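Local atomic coordinates of CRISPR-associated protein, Cse2 family (Thermobifida fusca, PDB entry 4H79), a protein that probably binds nucleic acid as the small CasB (Cse2) subunit of the type I-E CRISPR Cascade complex. Residues F20-R24 and L63-F69; A117-L121 and L157-I163. One frame throughout, in Å; residues are numbered along the deposited sequence.

Interaction 1. Residues F20-R24 and L63-F69; sequences FVDQR and LILDDRF
Phe20, Arg24 and Phe69 carry a mixed aromatic and polar contact by which helix 16-33 receives the kinked link between the short helices 61-64 and 67-71. The ring of Phe20 is the wedge. Its CG lies anti to the backbone N (chi1 175°), which sends the ring off the helix into the bend, where Phe69 CB sits over one face, 3.7 Å from the Phe20 ring centroid, as a CH-pi contact. The Phe69 ring turns its edge to that same ring in an offset edge-to-face pair, planes 69° apart. At the edge of the Phe20 ring, CZ lies 3.3 Å from Ile64 O, an oxygen that this contact buries with no hydrogen-bond partner in the model. Leu65 CD2 touches Phe20 CE2 at 3.6 Å. One turn on, Arg24 grips Leu63 O side-on: NE and NH2 each donate to that single oxygen at 3.0 Å, and the oxygen lies close to the guanidinium plane. Asp66 N-caps helix 67-71 through its OD2, which accepts from Arg68 N at 2.9 Å, while Arg68 NE bonds OD2 and NH2 bonds OD1 of Asp66, a side-on salt bridge. Arg68 NH1 reaches back to Glu27 on helix 16-33 in a second salt bridge. Behind the bend, Leu65 packs on helix 80-99, Leu63 rests on helix 37-49, and Ile64 touches both.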
ATOM      1  N   PHE A  20      10.411   5.359   4.782  1.00 27.22           N
ATOM      2  CA  PHE A  20      10.965   5.405   3.425  1.00 28.50           C
ATOM      3  C   PHE A  20       9.891   5.463   2.376  1.00 30.92           C
ATOM      4  O   PHE A  20       9.991   6.286   1.429  1.00 25.47           O
ATOM      5  CB  PHE A  20      11.891   4.231   3.098  1.00 31.07           C
ATOM      6  CG  PHE A  20      12.358   4.245   1.627  1.00 30.68           C
ATOM      7  CD1 PHE A  20      13.394   5.127   1.191  1.00 30.43           C
ATOM      8  CD2 PHE A  20      11.717   3.435   0.674  1.00 31.98           C
ATOM      9  CE1 PHE A  20      13.806   5.151  -0.157  1.00 26.94           C
ATOM     10  CE2 PHE A  20      12.096   3.473  -0.679  1.00 31.72           C
ATOM     11  CZ  PHE A  20      13.125   4.327  -1.100  1.00 28.31           C
ATOM     12  N   VAL A  21       8.897   4.561   2.490  1.00 27.46           N
ATOM     13  CA  VAL A  21       7.890   4.463   1.433  1.00 22.52           C
ATOM     14  C   VAL A  21       7.081   5.759   1.367  1.00 27.21           C
ATOM     15  O   VAL A  21       6.773   6.241   0.296  1.00 22.76           O
ATOM     16  CB  VAL A  21       6.950   3.256   1.681  1.00 25.43           C
ATOM     17  CG1 VAL A  21       5.682   3.333   0.794  1.00 21.90           C
ATOM     18  CG2 VAL A  21       7.714   1.959   1.462  1.00 26.15           C
ATOM     19  N   ASP A  22       6.742   6.326   2.521  1.00 24.69           N
ATOM     20  CA  ASP A  22       6.028   7.603   2.546  1.00 25.75           C
ATOM     21  C   ASP A  22       6.824   8.699   1.769  1.00 27.39           C
ATOM     22  O   ASP A  22       6.237   9.474   0.993  1.00 28.60           O
ATOM     23  CB  ASP A  22       5.862   8.061   4.013  1.00 25.74           C
ATOM     24  CG  ASP A  22       5.354   9.475   4.104  1.00 29.83           C
ATOM     25  OD1 ASP A  22       4.303   9.850   3.519  1.00 33.44           O
ATOM     26  OD2 ASP A  22       6.042  10.256   4.746  1.00 32.63           O
ATOM     27  N   GLN A  23       8.141   8.820   2.055  1.00 28.78           N
ATOM     28  CA  GLN A  23       8.989   9.834   1.436  1.00 27.77           C
ATOM     29  C   GLN A  23       9.116   9.534  -0.091  1.00 27.36           C
ATOM     30  O   GLN A  23       8.990  10.431  -0.925  1.00 29.01           O
ATOM     31  CB  GLN A  23      10.372   9.859   2.184  1.00 32.44           C
ATOM     32  CG  GLN A  23      11.348  10.934   1.735  1.00 39.46           C
ATOM     33  CD  GLN A  23      10.701  12.321   1.671  1.00 48.88           C
ATOM     34  OE1 GLN A  23      10.016  12.772   2.618  1.00 45.84           O
ATOM     35  NE2 GLN A  23      10.902  13.001   0.540  1.00 49.93           N
ATOM     36  N   ARG A  24       9.318   8.268  -0.463  1.00 24.61           N
ATOM     37  CA  ARG A  24       9.490   7.939  -1.864  1.00 26.68           C
ATOM     38  C   ARG A  24       8.165   8.178  -2.671  1.00 26.30           C
ATOM     39  O   ARG A  24       8.192   8.710  -3.776  1.00 23.22           O
ATOM     40  CB  ARG A  24       9.931   6.474  -2.003  1.00 26.20           C
ATOM     41  CG  ARG A  24      10.233   6.109  -3.474  1.00 26.88           C
ATOM     42  CD  ARG A  24      11.578   6.746  -3.918  1.00 32.68           C
ATOM     43  NE  ARG A  24      11.773   6.497  -5.354  1.00 36.14           N
ATOM     44  CZ  ARG A  24      11.620   7.401  -6.311  1.00 37.20           C
ATOM     45  NH1 ARG A  24      11.350   8.653  -5.997  1.00 42.13           N
ATOM     46  NH2 ARG A  24      11.769   7.051  -7.587  1.00 31.51           N
ATOM     47  N   LEU A  63      14.371   2.160  -8.986  1.00 59.57           N
ATOM     48  CA  LEU A  63      13.241   3.111  -8.996  1.00 72.60           C
ATOM     49  C   LEU A  63      12.522   3.106  -7.662  1.00 72.89           C
ATOM     50  O   LEU A  63      12.103   4.144  -7.158  1.00 82.15           O
ATOM     51  CB  LEU A  63      12.181   2.750 -10.058  1.00 62.04           C
ATOM     52  CG  LEU A  63      12.456   2.633 -11.555  1.00 79.49           C
ATOM     53  CD1 LEU A  63      11.280   1.957 -12.257  1.00 64.11           C
ATOM     54  CD2 LEU A  63      12.706   4.027 -12.111  1.00 84.12           C
ATOM     55  N   ILE A  64      12.334   1.913  -7.117  1.00 54.03           N
ATOM     56  CA  ILE A  64      11.612   1.783  -5.884  1.00 50.94           C
ATOM     57  C   ILE A  64      12.544   2.173  -4.734  1.00 56.39           C
ATOM     58  O   ILE A  64      12.212   3.086  -3.962  1.00 53.53           O
ATOM     59  CB  ILE A  64      11.090   0.342  -5.722  1.00 54.54           C
ATOM     60  CG1 ILE A  64      10.199  -0.037  -6.889  1.00 50.29           C
ATOM     61  CG2 ILE A  64      10.296   0.170  -4.432  1.00 65.81           C
ATOM     62  CD1 ILE A  64       9.871  -1.508  -6.901  1.00 44.67           C
ATOM     63  N   LEU A  65      13.713   1.513  -4.654  1.00 40.74           N
ATOM     64  CA  LEU A  65      14.545   1.459  -3.424  1.00 41.49           C
ATOM     65  C   LEU A  65      15.931   2.062  -3.636  1.00 42.52           C
ATOM     66  O   LEU A  65      16.667   1.625  -4.486  1.00 54.41           O
ATOM     67  CB  LEU A  65      14.711   0.012  -2.934  1.00 38.86           C
ATOM     68  CG  LEU A  65      13.481  -0.775  -2.486  1.00 45.64           C
ATOM     69  CD1 LEU A  65      13.912  -2.161  -2.046  1.00 49.26           C
ATOM     70  CD2 LEU A  65      12.846  -0.038  -1.323  1.00 47.46           C
ATOM     71  N   ASP A  66      16.263   3.087  -2.879  1.00 32.22           N
ATOM     72  CA  ASP A  66      17.610   3.695  -2.964  1.00 35.21           C
ATOM     73  C   ASP A  66      18.268   3.616  -1.594  1.00 33.88           C
ATOM     74  O   ASP A  66      17.689   3.057  -0.640  1.00 29.60           O
ATOM     75  CB  ASP A  66      17.561   5.146  -3.487  1.00 33.87           C
ATOM     76  CG  ASP A  66      16.709   6.064  -2.598  1.00 38.85           C
ATOM     77  OD1 ASP A  66      15.715   6.601  -3.097  1.00 38.64           O
ATOM     78  OD2 ASP A  66      16.993   6.242  -1.401  1.00 35.55           O
ATOM     79  N   ASP A  67      19.451   4.217  -1.486  1.00 32.35           N
ATOM     80  CA  ASP A  67      20.310   3.993  -0.282  1.00 30.48           C
ATOM     81  C   ASP A  67      19.613   4.493   0.986  1.00 31.02           C
ATOM     82  O   ASP A  67      19.928   4.018   2.091  1.00 33.87           O
ATOM     83  CB  ASP A  67      21.690   4.661  -0.463  1.00 32.13           C
ATOM     84  CG  ASP A  67      21.583   6.079  -1.014  1.00 34.07           C
ATOM     85  OD1 ASP A  67      20.955   6.315  -2.080  1.00 40.78           O
ATOM     86  OD2 ASP A  67      22.136   6.969  -0.371  1.00 35.22           O
ATOM     87  N   ARG A  68      18.648   5.414   0.844  1.00 27.73           N
ATOM     88  CA  ARG A  68      17.955   5.945   2.038  1.00 32.26           C
ATOM     89  C   ARG A  68      17.189   4.842   2.749  1.00 32.40           C
ATOM     90  O   ARG A  68      17.070   4.867   3.972  1.00 41.83           O
ATOM     91  CB  ARG A  68      17.008   7.107   1.671  1.00 35.27           C
ATOM     92  CG  ARG A  68      17.765   8.366   1.197  1.00 44.43           C
ATOM     93  CD  ARG A  68      16.774   9.424   0.724  1.00 39.79           C
ATOM     94  NE  ARG A  68      15.996   8.889  -0.402  1.00 41.02           N
ATOM     95  CZ  ARG A  68      14.905   9.454  -0.926  1.00 37.65           C
ATOM     96  NH1 ARG A  68      14.433  10.588  -0.435  1.00 36.18           N
ATOM     97  NH2 ARG A  68      14.274   8.892  -1.953  1.00 36.80           N
ATOM     98  N   PHE A  69      16.685   3.872   1.986  1.00 34.10           N
ATOM     99  CA  PHE A  69      15.948   2.709   2.535  1.00 37.55           C
ATOM    100  C   PHE A  69      16.834   1.823   3.412  1.00 35.48           C
ATOM    101  O   PHE A  69      16.400   1.361   4.502  1.00 32.92           O
ATOM    102  CB  PHE A  69      15.316   1.900   1.373  1.00 35.29           C
ATOM    103  CG  PHE A  69      14.619   0.633   1.801  1.00 36.24           C
ATOM    104  CD1 PHE A  69      13.313   0.642   2.336  1.00 43.32           C
ATOM    105  CD2 PHE A  69      15.233  -0.575   1.625  1.00 31.29           C
ATOM    106  CE1 PHE A  69      12.687  -0.551   2.702  1.00 38.96           C
ATOM    107  CE2 PHE A  69      14.615  -1.770   1.984  1.00 38.66           C
ATOM    108  CZ  PHE A  69      13.343  -1.764   2.530  1.00 37.61           C
TER

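Interaction 2. Residues A117-L121 and L157-I163; sequences AVRRL and LLRRDAI
Leu121 and Ile163 meet where helix 114-119 and the residues after it pack against the Schellman motif that closes helix 144-160 in this all-helical Cse2-family chain. Ala162 leaves the helix with positive phi (58°); Ala162 N bonds back to Arg159 O and Ile163 N to Leu158 O, folding Ile163 round toward the other segment. Its two branches divide the work. CG2 lies 3.7 Å from Ala117 CB, whereas the longer arm puts CD1 against Leu121 CD2 at 3.6 Å and also against Arg120 CB. Leu121 contributes the most buried area: with CG anti to its carbonyl carbon (chi1 -66°), the isobutyl group leans into the groove between Ile163 and the last helical turn. There CD1 meets Leu157 CB at 3.9 Å and Leu158 CD2, crossing both leucine side chains at about a right angle. Leu158 CD2 also presses on the backbone of Ala117, 3.4 Å from its O. Leu131 of helix 129-138 touches both Leu121 and Leu157, extending the apolar patch. Beside that patch the join turns polar: a single water donates to Arg120 O at 2.8 Å and to Asp161 OD2 at 2.6 Å, bridging the two segments.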
ATOM      1  N   ALA A 117     -10.696   3.482   4.572  1.00 19.93           N
ATOM      2  CA  ALA A 117     -10.860   3.754   3.120  1.00 23.71           C
ATOM      3  C   ALA A 117     -11.885   2.836   2.531  1.00 21.83           C
ATOM      4  O   ALA A 117     -12.794   3.266   1.751  1.00 18.99           O
ATOM      5  CB  ALA A 117      -9.502   3.597   2.386  1.00 19.67           C
ATOM      6  N   VAL A 118     -11.765   1.559   2.839  1.00 19.91           N
ATOM      7  CA  VAL A 118     -12.729   0.568   2.249  1.00 19.23           C
ATOM      8  C   VAL A 118     -14.195   0.877   2.704  1.00 20.44           C
ATOM      9  O   VAL A 118     -15.152   0.759   1.939  1.00 22.16           O
ATOM     10  CB  VAL A 118     -12.314  -0.887   2.652  1.00 22.24           C
ATOM     11  CG1 VAL A 118     -13.458  -1.882   2.356  1.00 21.56           C
ATOM     12  CG2 VAL A 118     -11.029  -1.265   1.888  1.00 23.97           C
ATOM     13  N   ARG A 119     -14.359   1.268   3.951  1.00 18.93           N
ATOM     14  CA  ARG A 119     -15.710   1.573   4.485  1.00 21.18           C
ATOM     15  C   ARG A 119     -16.397   2.720   3.664  1.00 19.90           C
ATOM     16  O   ARG A 119     -17.614   2.703   3.492  1.00 21.66           O
ATOM     17  CB  ARG A 119     -15.626   1.972   5.969  1.00 23.23           C
ATOM     18  CG  ARG A 119     -17.038   2.129   6.592  1.00 24.75           C
ATOM     19  CD  ARG A 119     -17.739   0.770   6.543  1.00 27.32           C
ATOM     20  NE  ARG A 119     -19.192   0.775   6.863  1.00 39.98           N
ATOM     21  CZ  ARG A 119     -19.745   0.608   8.074  1.00 45.09           C
ATOM     22  NH1 ARG A 119     -18.997   0.454   9.147  1.00 38.09           N
ATOM     23  NH2 ARG A 119     -21.079   0.611   8.224  1.00 42.09           N
ATOM     24  N   ARG A 120     -15.606   3.641   3.093  1.00 19.46           N
ATOM     25  CA  ARG A 120     -16.154   4.786   2.271  1.00 21.60           C
ATOM     26  C   ARG A 120     -16.769   4.291   0.988  1.00 20.53           C
ATOM     27  O   ARG A 120     -17.525   4.989   0.343  1.00 20.92           O
ATOM     28  CB  ARG A 120     -15.061   5.842   1.927  1.00 26.17           C
ATOM     29  CG  ARG A 120     -14.432   6.540   3.138  1.00 28.31           C
ATOM     30  CD  ARG A 120     -15.471   6.921   4.120  1.00 34.35           C
ATOM     31  NE  ARG A 120     -14.827   7.720   5.173  1.00 49.71           N
ATOM     32  CZ  ARG A 120     -14.767   9.044   5.171  1.00 40.29           C
ATOM     33  NH1 ARG A 120     -15.347   9.736   4.206  1.00 31.74           N
ATOM     34  NH2 ARG A 120     -14.174   9.673   6.162  1.00 41.88           N
ATOM     35  N   LEU A 121     -16.403   3.086   0.588  1.00 19.08           N
ATOM     36  CA  LEU A 121     -16.999   2.467  -0.638  1.00 21.45           C
ATOM     37  C   LEU A 121     -18.462   2.111  -0.468  1.00 23.33           C
ATOM     38  O   LEU A 121     -19.146   1.829  -1.426  1.00 23.77           O
ATOM     39  CB  LEU A 121     -16.227   1.190  -1.045  1.00 22.39           C
ATOM     40  CG  LEU A 121     -14.779   1.395  -1.502  1.00 19.58           C
ATOM     41  CD1 LEU A 121     -14.062   0.029  -1.696  1.00 19.29           C
ATOM     42  CD2 LEU A 121     -14.722   2.199  -2.803  1.00 18.60           C
ATOM     43  N   LEU A 157     -10.825  -0.461  -6.587  1.00 19.95           N
ATOM     44  CA  LEU A 157     -12.141   0.077  -6.178  1.00 23.92           C
ATOM     45  C   LEU A 157     -11.951   1.434  -5.498  1.00 22.09           C
ATOM     46  O   LEU A 157     -12.690   2.365  -5.753  1.00 19.70           O
ATOM     47  CB  LEU A 157     -12.903  -0.901  -5.253  1.00 22.18           C
ATOM     48  CG  LEU A 157     -13.279  -2.266  -5.860  1.00 25.38           C
ATOM     49  CD1 LEU A 157     -13.853  -3.147  -4.737  1.00 25.09           C
ATOM     50  CD2 LEU A 157     -14.308  -2.179  -7.009  1.00 30.04           C
ATOM     51  N   LEU A 158     -10.922   1.534  -4.630  1.00 19.64           N
ATOM     52  CA  LEU A 158     -10.646   2.836  -4.000  1.00 20.48           C
ATOM     53  C   LEU A 158     -10.345   3.922  -5.053  1.00 22.84           C
ATOM     54  O   LEU A 158     -10.780   5.078  -4.885  1.00 19.31           O
ATOM     55  CB  LEU A 158      -9.457   2.750  -3.033  1.00 17.61           C
ATOM     56  CG  LEU A 158      -9.638   1.816  -1.839  1.00 16.12           C
ATOM     57  CD1 LEU A 158      -8.323   1.826  -0.999  1.00 17.53           C
ATOM     58  CD2 LEU A 158     -10.876   2.286  -0.940  1.00 16.46           C
ATOM     59  N   ARG A 159      -9.560   3.566  -6.087  1.00 18.28           N
ATOM     60  CA  ARG A 159      -9.254   4.513  -7.143  1.00 16.85           C
ATOM     61  C   ARG A 159     -10.497   5.032  -7.821  1.00 17.30           C
ATOM     62  O   ARG A 159     -10.596   6.237  -8.123  1.00 16.93           O
ATOM     63  CB  ARG A 159      -8.311   3.836  -8.199  1.00 15.17           C
ATOM     64  CG  ARG A 159      -7.934   4.812  -9.281  1.00 19.17           C
ATOM     65  CD  ARG A 159      -7.273   4.138 -10.532  1.00 17.00           C
ATOM     66  NE  ARG A 159      -7.289   5.187 -11.548  1.00 25.48           N
ATOM     67  CZ  ARG A 159      -8.375   5.554 -12.217  1.00 26.81           C
ATOM     68  NH1 ARG A 159      -9.514   4.835 -12.105  1.00 24.12           N
ATOM     69  NH2 ARG A 159      -8.289   6.576 -13.056  1.00 28.46           N
ATOM     70  N   ARG A 160     -11.448   4.129  -8.132  1.00 20.34           N
ATOM     71  CA  ARG A 160     -12.694   4.517  -8.862  1.00 20.57           C
ATOM     72  C   ARG A 160     -13.482   5.578  -8.055  1.00 19.30           C
ATOM     73  O   ARG A 160     -14.078   6.469  -8.638  1.00 19.83           O
ATOM     74  CB  ARG A 160     -13.568   3.247  -9.156  1.00 26.30           C
ATOM     75  CG  ARG A 160     -14.792   3.501 -10.058  1.00 40.13           C
ATOM     76  CD  ARG A 160     -15.013   2.319 -11.018  1.00 47.88           C
ATOM     77  NE  ARG A 160     -15.748   2.705 -12.226  1.00 50.82           N
ATOM     78  CZ  ARG A 160     -17.079   2.705 -12.320  1.00 53.11           C
ATOM     79  NH1 ARG A 160     -17.677   3.085 -13.467  1.00 43.79           N
ATOM     80  NH2 ARG A 160     -17.817   2.322 -11.267  1.00 42.20           N
ATOM     81  N   ASP A 161     -13.413   5.510  -6.720  1.00 16.95           N
ATOM     82  CA  ASP A 161     -14.107   6.465  -5.826  1.00 18.46           C
ATOM     83  C   ASP A 161     -13.173   7.601  -5.392  1.00 19.86           C
ATOM     84  O   ASP A 161     -13.552   8.417  -4.585  1.00 19.09           O
ATOM     85  CB  ASP A 161     -14.679   5.724  -4.593  1.00 19.05           C
ATOM     86  CG  ASP A 161     -16.063   5.137  -4.844  1.00 24.35           C
ATOM     87  OD1 ASP A 161     -16.379   4.802  -6.048  1.00 23.44           O
ATOM     88  OD2 ASP A 161     -16.858   5.057  -3.880  1.00 20.27           O
ATOM     89  N   ALA A 162     -11.931   7.598  -5.896  1.00 21.74           N
ATOM     90  CA  ALA A 162     -10.933   8.638  -5.590  1.00 20.91           C
ATOM     91  C   ALA A 162     -10.689   8.727  -4.091  1.00 19.25           C
ATOM     92  O   ALA A 162     -10.560   9.832  -3.539  1.00 23.01           O
ATOM     93  CB  ALA A 162     -11.427  10.013  -6.125  1.00 19.16           C
ATOM     94  N   ILE A 163     -10.683   7.588  -3.395  1.00 19.48           N
ATOM     95  CA  ILE A 163     -10.383   7.558  -1.959  1.00 18.37           C
ATOM     96  C   ILE A 163      -8.870   7.279  -1.789  1.00 21.56           C
ATOM     97  O   ILE A 163      -8.373   6.210  -2.247  1.00 19.67           O
ATOM     98  CB  ILE A 163     -11.183   6.399  -1.289  1.00 17.52           C
ATOM     99  CG1 ILE A 163     -12.705   6.634  -1.474  1.00 20.27           C
ATOM    100  CG2 ILE A 163     -10.853   6.270   0.242  1.00 17.05           C
ATOM    101  CD1 ILE A 163     -13.525   5.303  -1.340  1.00 20.69           C
TER
HETATM  102  O   HOH W   1     -17.122   6.616  -1.862  1.00 22.41           O

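Overall arrangement
Interactions 1 and 2 lie on opposite sides of the chain's centre, the centre of each about 14 Å from the chain's centre, with their own centres 26 Å apart. They do not touch, the nearest atoms being about 14 Å apart, and they follow in series: 20-24 with 63-69 closes before 117-121 with 157-163 opens. Helix 80-99 reaches both, through Glu85, Ala88 and His89 at interaction 1 and through His98 near its end at interaction 2. Direct hydrogen bonds join the segments of interaction 1; in interaction 2 only a water does so. A 1,2-ethanediol, probably from the crystallisation liquor, lies about 4 Å from the Arg120 side chain.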